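PDB 2ZBA: trichothecene 3-O-acetyltransferase TRI101 from Fusarium sporotrichioides, which transfers an acetyl group from acetyl-CoA to the 3-hydroxyl of trichothecene mycotoxins during their biosynthesis. Local coordinates for residues Y29-L34 / R128-I133; T203-L208 / R354-A359; W239-F244 / T432-L437; G392-D397 / P424-G429. All blocks are in the same frame, centred on the assembly; numbering follows the deposited sequence. Where two conformers were deposited one is given.

Overall arrangement
The four contacts spread over a two-part fold. Interaction 1 comes first along the chain, tying the start of strand 29-37, in the five-stranded sheet, to a loop beside the bound trichothecene. Interaction 2, with its centre about 28 Å from that of interaction 1, packs a long connecting loop on helix 348-363. Interaction 3 pairs two strands of the seven-stranded sheet and alternates with interaction 2 in sequence; their centres are about 33 Å apart. Interaction 4 falls between those strands in sequence and joins the loop before strand 407-409, a strand added to the other sheet, to the loop between strands 419-422 and 431-438; it touches interaction 1 through Leu34 and Cys393. Substrate and coenzyme A bind in the region among them.

Interaction 1: residues Y29-L34 / R128-I133; sequences YTQISL and RKTLAI
Arg128 lays its aliphatic arm across the Tyr29 phenol: CD is over one face, 4.1 Å from the ring centroid, a CH-pi contact. A bend about the CG-CD bond (chi3 76°) brings the guanidinium alongside the ring margin, where Tyr29 CE1 sits over one face of that group, 3.3 Å from Arg128 NE, with the two planes 30° apart. Both polar ends are held farther along the same loop, the Tyr29 hydroxyl by Pro144 O and Arg128 NH2 by Pro142 O.

Hydrogen bonding begins at the backbone, where Tyr29 N donates to Thr130 O over 2.9 Å. The Gln31 side chain reaches further, extended past CG, and its NE2 makes a weak, bent bond to Arg128 O (2.6 Å, 126° at the hydrogen). The same NE2 also bonds Glu122 OE1. On the other arm of the amide, Gln31 OE1 lies 2.7 Å from Thr130 OG1, and the two oxygens take separate N-H groups of Arg410.

Close C-H contacts complete the join: Thr130 CG2 packs 3.4 Å from Tyr29 O, and Thr130 CA points its hydrogen at the same oxygen.

Strand 29-37 thus fastens the loop that follows helix 122-125; Leu131, directly after Thr130, touches the bound T-2 toxin. With Glu122 and Arg410 holding opposite arms of the Gln31 amide, the rotation of this buried group is fixed, and the loop is tied to the sheet beside the substrate.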
loop_
_atom_site.group_PDB
_atom_site.type_symbol
_atom_site.label_atom_id
_atom_site.label_comp_id
_atom_site.label_asym_id
_atom_site.label_seq_id
_atom_site.Cartn_x
_atom_site.Cartn_y
_atom_site.Cartn_z
ATOM N N TYR A 29 8.396 -5.766 1.770
ATOM C CA TYR A 29 7.184 -6.581 1.721
ATOM C C TYR A 29 5.972 -5.762 2.124
ATOM O O TYR A 29 5.959 -5.141 3.183
ATOM C CB TYR A 29 7.295 -7.835 2.598
ATOM C CG TYR A 29 7.993 -8.951 1.884
ATOM C CD1 TYR A 29 9.374 -9.142 2.023
ATOM C CD2 TYR A 29 7.296 -9.801 1.050
ATOM C CE1 TYR A 29 10.039 -10.164 1.338
ATOM C CE2 TYR A 29 7.943 -10.829 0.366
ATOM C CZ TYR A 29 9.306 -11.005 0.522
ATOM O OH TYR A 29 9.935 -12.015 -0.156
ATOM N N THR A 30 4.967 -5.740 1.255
ATOM C CA THR A 30 3.664 -5.185 1.621
ATOM C C THR A 30 2.887 -6.190 2.460
ATOM O O THR A 30 2.754 -7.348 2.070
ATOM C CB THR A 30 2.840 -4.807 0.382
ATOM O OG1 THR A 30 3.548 -3.815 -0.371
ATOM C CG2 THR A 30 1.467 -4.219 0.793
ATOM N N GLN A 31 2.361 -5.726 3.595
ATOM C CA GLN A 31 1.617 -6.566 4.541
ATOM C C GLN A 31 0.169 -6.087 4.740
ATOM O O GLN A 31 -0.074 -4.887 4.789
ATOM C CB GLN A 31 2.297 -6.563 5.911
ATOM C CG GLN A 31 3.721 -7.091 5.948
ATOM C CD GLN A 31 4.413 -6.733 7.223
ATOM O OE1 GLN A 31 4.110 -5.697 7.838
ATOM N NE2 GLN A 31 5.364 -7.581 7.652
ATOM N N ILE A 32 -0.772 -7.031 4.868
ATOM C CA ILE A 32 -2.172 -6.700 5.192
ATOM C C ILE A 32 -2.792 -7.801 6.063
ATOM O O ILE A 32 -2.583 -8.986 5.817
ATOM C CB ILE A 32 -3.035 -6.430 3.918
ATOM C CG1 ILE A 32 -4.421 -5.860 4.274
ATOM C CG2 ILE A 32 -3.170 -7.693 3.064
ATOM C CD1 ILE A 32 -4.437 -4.383 4.677
ATOM N N SER A 33 -3.542 -7.402 7.093
ATOM C CA SER A 33 -4.115 -8.386 8.020
ATOM C C SER A 33 -5.627 -8.348 7.994
ATOM O O SER A 33 -6.221 -7.271 8.101
ATOM C CB SER A 33 -3.655 -8.143 9.454
ATOM O OG SER A 33 -2.272 -8.283 9.565
ATOM N N LEU A 34 -6.237 -9.528 7.881
ATOM C CA LEU A 34 -7.698 -9.656 7.914
ATOM C C LEU A 34 -8.077 -10.404 9.181
ATOM O O LEU A 34 -7.644 -11.539 9.375
ATOM C CB LEU A 34 -8.229 -10.388 6.683
ATOM C CG LEU A 34 -8.304 -9.625 5.347
ATOM C CD1 LEU A 34 -6.982 -8.909 4.956
ATOM C CD2 LEU A 34 -8.786 -10.550 4.216
ATOM N N ARG A 128 7.026 -12.286 7.567
ATOM C CA ARG A 128 8.282 -11.572 7.337
ATOM C C ARG A 128 8.075 -10.089 7.576
ATOM O O ARG A 128 6.963 -9.591 7.434
ATOM C CB ARG A 128 8.679 -11.677 5.879
ATOM C CG ARG A 128 9.385 -12.895 5.462
ATOM C CD ARG A 128 9.829 -12.606 4.068
ATOM N NE ARG A 128 10.978 -11.707 4.070
ATOM C CZ ARG A 128 12.170 -12.034 3.578
ATOM N NH1 ARG A 128 13.172 -11.166 3.618
ATOM N NH2 ARG A 128 12.357 -13.235 3.040
ATOM N N LYS A 129 9.166 -9.379 7.845
ATOM C CA LYS A 129 9.120 -7.937 8.100
ATOM C C LYS A 129 8.899 -7.091 6.836
ATOM O O LYS A 129 9.192 -7.519 5.713
ATOM C CB LYS A 129 10.389 -7.505 8.819
ATOM C CG LYS A 129 10.465 -7.912 10.275
ATOM C CD LYS A 129 11.879 -7.660 10.851
ATOM C CE LYS A 129 12.296 -6.198 10.759
ATOM N NZ LYS A 129 11.442 -5.328 11.625
ATOM N N THR A 130 8.373 -5.883 7.029
ATOM C CA THR A 130 8.166 -4.940 5.935
ATOM C C THR A 130 9.501 -4.527 5.295
ATOM O O THR A 130 9.644 -4.535 4.075
ATOM C CB THR A 130 7.380 -3.681 6.411
ATOM O OG1 THR A 130 6.098 -4.080 6.918
ATOM C CG2 THR A 130 7.170 -2.687 5.250
ATOM N N LEU A 131 10.470 -4.188 6.138
ATOM C CA LEU A 131 11.768 -3.675 5.692
ATOM C C LEU A 131 12.885 -4.717 5.833
ATOM O O LEU A 131 12.902 -5.495 6.785
ATOM C CB LEU A 131 12.132 -2.398 6.467
ATOM C CG LEU A 131 11.136 -1.219 6.456
ATOM C CD1 LEU A 131 11.523 -0.134 7.445
ATOM C CD2 LEU A 131 10.977 -0.620 5.077
ATOM N N ALA A 132 13.812 -4.726 4.875
ATOM C CA ALA A 132 14.940 -5.676 4.899
ATOM C C ALA A 132 16.000 -5.297 5.952
ATOM O O ALA A 132 17.115 -4.881 5.625
ATOM C CB ALA A 132 15.564 -5.816 3.518
ATOM N N ILE A 133 15.613 -5.433 7.218
ATOM C CA ILE A 133 16.499 -5.293 8.360
ATOM C C ILE A 133 16.614 -6.667 9.001
ATOM O O ILE A 133 15.642 -7.422 9.057
ATOM C CB ILE A 133 15.928 -4.305 9.398
#

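Interaction 2: residues T203-L208 / R354-A359; sequences TVVPLL and RTQALA
Gln356 rises from helix 348-363 against the Val205-Leu208 loop, and its side chain can be traced outward atom by atom. CB comes first, resting against a methyl of Leu208 (Gln356 CB to Leu208 CD2, 4.0 Å) and close to the Pro206 carbonyl. Next, CG lies 3.5 Å from Pro206 O and is also flanked by Val205, with Gln356 CG to Val205 CG1 at 3.8 Å. Gln356 CD follows at 3.5 Å from Pro206 O, so this one carbonyl oxygen lies beside CB, CG and CD in turn. The terminal amide ends beside that oxygen too, but its deposited orientation is doubtful.

Apolar groups fill in around it. Val205 has CG1 anti to its backbone N (chi1 -179°), which drives this methyl onto the helix, 3.6 Å from Ala359 CB. Leu207 CD1 turns back to the same residue, 4.1 Å from Ala359 CB. Farther along, Leu208 CD1 settles 3.8 Å from Ala357 CA, its side chain crossing that of Gln356 at about a right angle.

The loop belongs to the long connection from helix 191-197 to strand 237-244, consistent with the crossover that links the two halves of BAHD acyltransferases. Ala359 offers a small methyl to Val205 and Leu207, while Leu208 rests on the backbone at Ala357. The contact therefore combines methyl packing with a polar link in which Thr360 OG1, bonded to both Leu208 N and Gln356 O, joins the loop backbone to the helix backbone.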
loop_
_atom_site.group_PDB
_atom_site.type_symbol
_atom_site.label_atom_id
_atom_site.label_comp_id
_atom_site.label_asym_id
_atom_site.label_seq_id
_atom_site.Cartn_x
_atom_site.Cartn_y
_atom_site.Cartn_z
ATOM N N THR A 203 5.404 -5.802 -21.400
ATOM C CA THR A 203 4.643 -5.081 -22.408
ATOM C C THR A 203 3.678 -4.060 -21.822
ATOM O O THR A 203 3.133 -3.214 -22.549
ATOM C CB THR A 203 3.867 -6.074 -23.326
ATOM O OG1 THR A 203 2.800 -6.725 -22.603
ATOM C CG2 THR A 203 4.821 -7.106 -23.891
ATOM N N VAL A 204 3.484 -4.134 -20.509
ATOM C CA VAL A 204 2.363 -3.489 -19.847
ATOM C C VAL A 204 2.449 -1.946 -19.879
ATOM O O VAL A 204 1.426 -1.247 -19.936
ATOM C CB VAL A 204 2.134 -4.123 -18.415
ATOM C CG1 VAL A 204 2.893 -3.387 -17.307
ATOM C CG2 VAL A 204 0.661 -4.205 -18.109
ATOM N N VAL A 205 3.681 -1.436 -19.859
ATOM C CA VAL A 205 3.966 -0.012 -20.046
ATOM C C VAL A 205 4.802 0.092 -21.329
ATOM O O VAL A 205 5.973 -0.251 -21.324
ATOM C CB VAL A 205 4.737 0.578 -18.845
ATOM C CG1 VAL A 205 5.012 2.091 -19.052
ATOM C CG2 VAL A 205 3.968 0.333 -17.532
ATOM N N PRO A 206 4.181 0.515 -22.447
ATOM C CA PRO A 206 4.923 0.651 -23.705
ATOM C C PRO A 206 6.070 1.645 -23.598
ATOM O O PRO A 206 5.915 2.732 -23.028
ATOM C CB PRO A 206 3.847 1.153 -24.690
ATOM C CG PRO A 206 2.559 0.682 -24.116
ATOM C CD PRO A 206 2.758 0.860 -22.623
ATOM N N LEU A 207 7.232 1.271 -24.124
ATOM C CA LEU A 207 8.399 2.153 -24.064
ATOM C C LEU A 207 8.264 3.265 -25.105
ATOM O O LEU A 207 7.611 3.078 -26.142
ATOM C CB LEU A 207 9.697 1.356 -24.253
ATOM C CG LEU A 207 10.546 0.882 -23.060
ATOM C CD1 LEU A 207 9.811 0.747 -21.703
ATOM C CD2 LEU A 207 11.279 -0.386 -23.447
ATOM N N LEU A 208 8.856 4.424 -24.812
ATOM C CA LEU A 208 8.826 5.574 -25.726
ATOM C C LEU A 208 9.881 5.436 -26.819
ATOM O O LEU A 208 11.045 5.137 -26.517
ATOM C CB LEU A 208 9.045 6.880 -24.948
ATOM C CG LEU A 208 7.985 7.208 -23.888
ATOM C CD1 LEU A 208 8.385 8.442 -23.111
ATOM C CD2 LEU A 208 6.609 7.395 -24.516
ATOM N N ARG A 354 4.312 10.401 -17.886
ATOM C CA ARG A 354 5.262 10.354 -16.779
ATOM C C ARG A 354 5.681 8.900 -16.466
ATOM O O ARG A 354 6.840 8.641 -16.132
ATOM C CB ARG A 354 4.653 11.027 -15.539
ATOM C CG ARG A 354 4.477 12.581 -15.646
ATOM C CD ARG A 354 3.807 13.168 -14.397
ATOM N NE ARG A 354 4.527 12.746 -13.195
ATOM C CZ ARG A 354 4.032 11.957 -12.243
ATOM N NH1 ARG A 354 2.769 11.514 -12.300
ATOM N NH2 ARG A 354 4.816 11.591 -11.230
ATOM N N THR A 355 4.734 7.966 -16.576
ATOM C CA THR A 355 4.955 6.555 -16.229
ATOM C C THR A 355 5.787 5.866 -17.305
ATOM O O THR A 355 6.744 5.138 -17.005
ATOM C CB THR A 355 3.609 5.815 -15.990
ATOM O OG1 THR A 355 2.937 6.398 -14.862
ATOM C CG2 THR A 355 3.814 4.326 -15.684
ATOM N N GLN A 356 5.422 6.118 -18.561
ATOM C CA GLN A 356 6.175 5.609 -19.713
ATOM C C GLN A 356 7.560 6.231 -19.764
ATOM O O GLN A 356 8.504 5.562 -20.163
ATOM C CB GLN A 356 5.442 5.887 -21.035
ATOM C CG GLN A 356 4.104 5.124 -21.176
ATOM C CD GLN A 356 3.502 5.280 -22.557
ATOM O OE1 GLN A 356 3.948 4.646 -23.541
ATOM N NE2 GLN A 356 2.492 6.149 -22.654
ATOM N N ALA A 357 7.681 7.508 -19.383
ATOM C CA ALA A 357 9.026 8.134 -19.334
ATOM C C ALA A 357 9.903 7.423 -18.290
ATOM O O ALA A 357 11.066 7.139 -18.540
ATOM C CB ALA A 357 8.936 9.600 -19.037
ATOM N N LEU A 358 9.328 7.137 -17.122
ATOM C CA LEU A 358 10.025 6.409 -16.062
ATOM C C LEU A 358 10.462 5.047 -16.542
ATOM O O LEU A 358 11.628 4.672 -16.344
ATOM C CB LEU A 358 9.152 6.279 -14.798
ATOM C CG LEU A 358 9.733 5.557 -13.552
ATOM C CD1 LEU A 358 10.974 6.282 -12.963
ATOM C CD2 LEU A 358 8.661 5.397 -12.466
ATOM N N ALA A 359 9.550 4.322 -17.194
ATOM C CA ALA A 359 9.813 2.958 -17.649
ATOM C C ALA A 359 10.911 2.962 -18.715
ATOM O O ALA A 359 11.824 2.134 -18.675
ATOM C CB ALA A 359 8.528 2.309 -18.189
#

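Interaction 3: residues W239-F244 / T432-L437; sequences WAFFSF and TASISL
Thr432 faces Ser243 in a non-hydrogen-bonded pair, the first step of an antiparallel strand pairing within the mixed sheet of the C-terminal half. Its CG2 swings toward Phe241, with Thr432 CG2 to Phe241 CB at 3.9 Å.

Ala433 makes both bonds of the next pair with Phe242: Ala433 N to Phe242 O and Phe242 N to Ala433 O, each 2.9 Å. The methyl turns to the opposite face, where it meets the edge of the Phe244 ring.

Ser434 returns to the Thr432 side. With chi1 at -167°, its OG projects between two aromatic rings, 3.4 Å from Phe241 CE1 and 3.5 Å from Trp239 CE3. Leu117 touches this serine and both rings.

Ile435 repeats the double backbone bonding, now with Ala240. Its CD1 packs 3.8 Å from Phe242 CD2, the two side chains crossing at about a right angle; Met442 of helix 439-446 packs on Ala240 and Phe242 on this face, and Trp451 and Tyr457 each meet the Phe242 ring edge-to-face.

Ser436 closes the walk opposite Trp239. Its OG is engaged by Thr238 O and Phe416 N, while the indole N-H bonds Glu414 O. Ser436 CB stands almost straight above the six-membered ring of Trp239, 3.5 Å from its centroid and 5° off the ring normal.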
loop_
_atom_site.group_PDB
_atom_site.type_symbol
_atom_site.label_atom_id
_atom_site.label_comp_id
_atom_site.label_asym_id
_atom_site.label_seq_id
_atom_site.Cartn_x
_atom_site.Cartn_y
_atom_site.Cartn_z
ATOM N N TRP A 239 3.693 5.362 15.011
ATOM C CA TRP A 239 2.599 5.070 14.103
ATOM C C TRP A 239 1.272 5.179 14.885
ATOM O O TRP A 239 1.209 4.836 16.069
ATOM C CB TRP A 239 2.744 3.651 13.565
ATOM C CG TRP A 239 3.690 3.488 12.405
ATOM C CD1 TRP A 239 4.958 3.001 12.447
ATOM C CD2 TRP A 239 3.423 3.801 11.024
ATOM N NE1 TRP A 239 5.506 2.981 11.167
ATOM C CE2 TRP A 239 4.586 3.483 10.287
ATOM C CE3 TRP A 239 2.317 4.335 10.343
ATOM C CZ2 TRP A 239 4.673 3.686 8.907
ATOM C CZ3 TRP A 239 2.405 4.520 8.961
ATOM C CH2 TRP A 239 3.572 4.197 8.265
ATOM N N ALA A 240 0.216 5.635 14.214
ATOM C CA ALA A 240 -1.143 5.603 14.780
ATOM C C ALA A 240 -2.208 5.491 13.692
ATOM O O ALA A 240 -2.060 6.095 12.636
ATOM C CB ALA A 240 -1.386 6.837 15.622
ATOM N N PHE A 241 -3.256 4.701 13.949
ATOM C CA PHE A 241 -4.505 4.770 13.193
ATOM C C PHE A 241 -5.378 5.968 13.615
ATOM O O PHE A 241 -5.471 6.301 14.805
ATOM C CB PHE A 241 -5.354 3.496 13.356
ATOM C CG PHE A 241 -4.831 2.290 12.655
ATOM C CD1 PHE A 241 -4.135 2.383 11.453
ATOM C CD2 PHE A 241 -5.086 1.020 13.190
ATOM C CE1 PHE A 241 -3.666 1.244 10.806
ATOM C CE2 PHE A 241 -4.620 -0.120 12.565
ATOM C CZ PHE A 241 -3.906 -0.011 11.356
ATOM N N PHE A 242 -6.013 6.606 12.628
ATOM C CA PHE A 242 -7.048 7.632 12.858
ATOM C C PHE A 242 -8.260 7.273 12.001
ATOM O O PHE A 242 -8.105 6.828 10.864
ATOM C CB PHE A 242 -6.575 9.056 12.489
ATOM C CG PHE A 242 -5.499 9.615 13.379
ATOM C CD1 PHE A 242 -5.815 10.429 14.448
ATOM C CD2 PHE A 242 -4.150 9.374 13.104
ATOM C CE1 PHE A 242 -4.806 10.970 15.262
ATOM C CE2 PHE A 242 -3.154 9.899 13.894
ATOM C CZ PHE A 242 -3.470 10.689 14.987
ATOM N N SER A 243 -9.463 7.433 12.546
ATOM C CA SER A 243 -10.670 7.052 11.812
ATOM C C SER A 243 -11.530 8.262 11.457
ATOM O O SER A 243 -11.565 9.254 12.201
ATOM C CB SER A 243 -11.497 6.041 12.618
ATOM O OG SER A 243 -12.035 6.660 13.778
ATOM N N PHE A 244 -12.226 8.158 10.320
ATOM C CA PHE A 244 -13.065 9.246 9.772
ATOM C C PHE A 244 -14.409 8.651 9.400
ATOM O O PHE A 244 -14.485 7.770 8.563
ATOM C CB PHE A 244 -12.430 9.906 8.528
ATOM C CG PHE A 244 -11.066 10.482 8.768
ATOM C CD1 PHE A 244 -10.903 11.841 9.046
ATOM C CD2 PHE A 244 -9.934 9.669 8.737
ATOM C CE1 PHE A 244 -9.622 12.373 9.288
ATOM C CE2 PHE A 244 -8.654 10.205 8.981
ATOM C CZ PHE A 244 -8.506 11.548 9.248
ATOM N N THR A 432 -9.911 4.858 7.403
ATOM C CA THR A 432 -8.896 4.913 8.453
ATOM C C THR A 432 -7.570 5.228 7.792
ATOM O O THR A 432 -7.250 4.671 6.744
ATOM C CB THR A 432 -8.835 3.582 9.232
ATOM O OG1 THR A 432 -10.064 3.414 9.946
ATOM C CG2 THR A 432 -7.669 3.560 10.220
ATOM N N ALA A 433 -6.830 6.146 8.395
ATOM C CA ALA A 433 -5.517 6.527 7.926
ATOM C C ALA A 433 -4.484 6.005 8.910
ATOM O O ALA A 433 -4.599 6.217 10.122
ATOM C CB ALA A 433 -5.398 8.050 7.803
ATOM N N SER A 434 -3.480 5.322 8.385
ATOM C CA SER A 434 -2.336 4.929 9.198
ATOM C C SER A 434 -1.282 6.013 8.969
ATOM O O SER A 434 -0.896 6.292 7.830
ATOM C CB SER A 434 -1.849 3.535 8.818
ATOM O OG SER A 434 -0.942 3.047 9.791
ATOM N N ILE A 435 -0.884 6.670 10.050
ATOM C CA ILE A 435 -0.081 7.884 9.980
ATOM C C ILE A 435 1.178 7.711 10.832
ATOM O O ILE A 435 1.113 7.252 11.982
ATOM C CB ILE A 435 -0.920 9.164 10.416
ATOM C CG1 ILE A 435 -2.079 9.439 9.423
ATOM C CG2 ILE A 435 -0.008 10.413 10.654
ATOM C CD1 ILE A 435 -2.960 10.716 9.748
ATOM N N SER A 436 2.321 8.062 10.257
ATOM C CA SER A 436 3.572 8.120 11.002
ATOM C C SER A 436 4.085 9.556 11.015
ATOM O O SER A 436 4.184 10.219 9.963
ATOM C CB SER A 436 4.615 7.163 10.433
ATOM O OG SER A 436 5.753 7.068 11.296
ATOM N N LEU A 437 4.368 10.043 12.222
ATOM C CA LEU A 437 4.852 11.393 12.437
ATOM C C LEU A 437 5.778 11.394 13.650
ATOM O O LEU A 437 5.601 10.578 14.566
ATOM C CB LEU A 437 3.670 12.352 12.683
ATOM C CG LEU A 437 2.704 12.710 11.535
ATOM C CD1 LEU A 437 1.438 13.433 12.079
ATOM C CD2 LEU A 437 3.376 13.556 10.448
#

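Interaction 4: residues G392-D397 / P424-G429; sequences GCWEYD and PKKPDG
The Trp394 indole is covered over one face by Lys426 and Pro427, while Pro424 meets its edge. Lys426 lies over the benzene half, where CG stands 3.7 Å from the six-membered ring centroid. Pro427 CD takes the pyrrole half, 3.6 Å from Trp394 CG, the proline side chain running across that of the tryptophan. Both are CH-pi contacts. At the edge, Trp394 NE1 donates to Pro424 O over 2.9 Å; the acceptor is close to the indole plane, yet the N-H approaches from above the carbonyl plane, 63° out of it. Pro424 CB also touches Trp394 CD1 at 3.9 Å.

The Lys426 chain leaves the backbone on the side away from N (chi1 -160°) and stays extended, so it can follow the ring and carry CD to 3.7 Å from Trp394 CH2. The lysine and proline belong to the loop of a beta hairpin formed by strands 419-422 and 431-438; within it, Lys426 to Gly429 make a type I turn, closed by Gly429 N to Lys426 O. Facing it, Trp394 sits in a short 3-10 segment before strand 407-409, which joins the other sheet, so the indole docks one loop on the other at the surface; Val408 of that strand packs against both Trp394 and Pro424. The side chain of Lys425 comes within about 5 Å of the bound coenzyme A. Next to the tryptophan, Glu395 and Pro427 lie side by side, pointing opposite ways, with Glu395 OE2 4.1 Å from Pro427 CG.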
loop_
_atom_site.group_PDB
_atom_site.type_symbol
_atom_site.label_atom_id
_atom_site.label_comp_id
_atom_site.label_asym_id
_atom_site.label_seq_id
_atom_site.Cartn_x
_atom_site.Cartn_y
_atom_site.Cartn_z
ATOM N N GLY A 392 -10.240 -4.517 -2.214
ATOM C CA GLY A 392 -11.513 -5.174 -1.891
ATOM C C GLY A 392 -11.496 -6.179 -0.739
ATOM O O GLY A 392 -12.371 -7.030 -0.662
ATOM N N CYS A 393 -10.519 -6.069 0.167
ATOM C CA CYS A 393 -10.266 -7.120 1.177
ATOM C C CYS A 393 -11.386 -7.374 2.201
ATOM O O CYS A 393 -11.452 -8.470 2.774
ATOM C CB CYS A 393 -8.951 -6.866 1.907
ATOM S SG CYS A 393 -7.490 -7.595 1.130
ATOM N N TRP A 394 -12.238 -6.372 2.451
ATOM C CA TRP A 394 -13.384 -6.512 3.366
ATOM C C TRP A 394 -14.427 -7.522 2.878
ATOM O O TRP A 394 -15.372 -7.840 3.615
ATOM C CB TRP A 394 -14.108 -5.167 3.569
ATOM C CG TRP A 394 -13.395 -4.166 4.426
ATOM C CD1 TRP A 394 -12.611 -3.138 3.999
ATOM C CD2 TRP A 394 -13.442 -4.073 5.856
ATOM N NE1 TRP A 394 -12.144 -2.419 5.073
ATOM C CE2 TRP A 394 -12.642 -2.970 6.226
ATOM C CE3 TRP A 394 -14.070 -4.825 6.859
ATOM C CZ2 TRP A 394 -12.452 -2.600 7.548
ATOM C CZ3 TRP A 394 -13.894 -4.448 8.172
ATOM C CH2 TRP A 394 -13.084 -3.353 8.508
ATOM N N GLU A 395 -14.269 -7.991 1.638
ATOM C CA GLU A 395 -15.222 -8.885 0.985
ATOM C C GLU A 395 -14.851 -10.377 0.973
ATOM O O GLU A 395 -15.674 -11.207 0.589
ATOM C CB GLU A 395 -15.467 -8.427 -0.462
ATOM C CG GLU A 395 -16.134 -7.047 -0.574
ATOM C CD GLU A 395 -17.517 -7.014 0.064
ATOM O OE1 GLU A 395 -18.282 -8.004 -0.096
ATOM O OE2 GLU A 395 -17.830 -6.006 0.732
ATOM N N TYR A 396 -13.622 -10.724 1.358
ATOM C CA TYR A 396 -13.146 -12.094 1.171
ATOM C C TYR A 396 -13.362 -12.913 2.435
ATOM O O TYR A 396 -13.001 -12.484 3.528
ATOM C CB TYR A 396 -11.670 -12.146 0.749
ATOM C CG TYR A 396 -11.259 -11.097 -0.273
ATOM C CD1 TYR A 396 -12.129 -10.699 -1.290
ATOM C CD2 TYR A 396 -9.985 -10.524 -0.231
ATOM C CE1 TYR A 396 -11.757 -9.716 -2.218
ATOM C CE2 TYR A 396 -9.594 -9.560 -1.168
ATOM C CZ TYR A 396 -10.484 -9.163 -2.150
ATOM O OH TYR A 396 -10.116 -8.226 -3.079
ATOM N N ASP A 397 -13.957 -14.091 2.258
ATOM C CA ASP A 397 -14.297 -14.978 3.373
ATOM C C ASP A 397 -13.447 -16.251 3.364
ATOM O O ASP A 397 -13.265 -16.871 4.410
ATOM C CB ASP A 397 -15.797 -15.317 3.350
ATOM C CG ASP A 397 -16.221 -16.033 2.073
ATOM O OD1 ASP A 397 -16.824 -15.374 1.208
ATOM O OD2 ASP A 397 -15.951 -17.243 1.922
ATOM N N PRO A 424 -8.184 -0.054 3.274
ATOM C CA PRO A 424 -9.337 -0.322 2.422
ATOM C C PRO A 424 -10.617 0.188 3.081
ATOM O O PRO A 424 -10.796 0.018 4.290
ATOM C CB PRO A 424 -9.363 -1.850 2.333
ATOM C CG PRO A 424 -7.971 -2.257 2.557
ATOM C CD PRO A 424 -7.424 -1.286 3.560
ATOM N N LYS A 425 -11.481 0.813 2.286
ATOM C CA LYS A 425 -12.620 1.555 2.811
ATOM C C LYS A 425 -13.658 0.571 3.322
ATOM O O LYS A 425 -14.089 -0.349 2.590
ATOM C CB LYS A 425 -13.175 2.485 1.720
ATOM C CG LYS A 425 -14.490 3.184 2.009
ATOM C CD LYS A 425 -14.966 3.867 0.737
ATOM C CE LYS A 425 -16.483 3.934 0.629
ATOM N NZ LYS A 425 -16.859 4.191 -0.812
ATOM N N LYS A 426 -14.044 0.752 4.584
ATOM C CA LYS A 426 -14.986 -0.180 5.236
ATOM C C LYS A 426 -16.292 -0.131 4.454
ATOM O O LYS A 426 -16.636 0.916 3.908
ATOM C CB LYS A 426 -15.202 0.180 6.710
ATOM C CG LYS A 426 -15.749 -0.940 7.572
ATOM C CD LYS A 426 -15.505 -0.648 9.049
ATOM C CE LYS A 426 -16.123 -1.717 9.938
ATOM N NZ LYS A 426 -16.343 -1.151 11.294
ATOM N N PRO A 427 -16.986 -1.283 4.337
ATOM C CA PRO A 427 -18.254 -1.334 3.603
ATOM C C PRO A 427 -19.293 -0.282 3.993
ATOM O O PRO A 427 -20.213 -0.030 3.207
ATOM C CB PRO A 427 -18.746 -2.754 3.880
ATOM C CG PRO A 427 -17.468 -3.536 4.001
ATOM C CD PRO A 427 -16.595 -2.622 4.813
ATOM N N ASP A 428 -19.134 0.330 5.168
ATOM C CA ASP A 428 -20.023 1.401 5.644
ATOM C C ASP A 428 -19.566 2.806 5.224
ATOM O O ASP A 428 -20.313 3.771 5.377
ATOM C CB ASP A 428 -20.280 1.314 7.170
ATOM C CG ASP A 428 -19.034 1.593 8.029
ATOM O OD1 ASP A 428 -18.018 2.117 7.523
ATOM O OD2 ASP A 428 -19.081 1.286 9.254
ATOM N N GLY A 429 -18.347 2.897 4.694
ATOM C CA GLY A 429 -17.786 4.139 4.157
ATOM C C GLY A 429 -16.741 4.764 5.054
ATOM O O GLY A 429 -16.186 5.809 4.733
#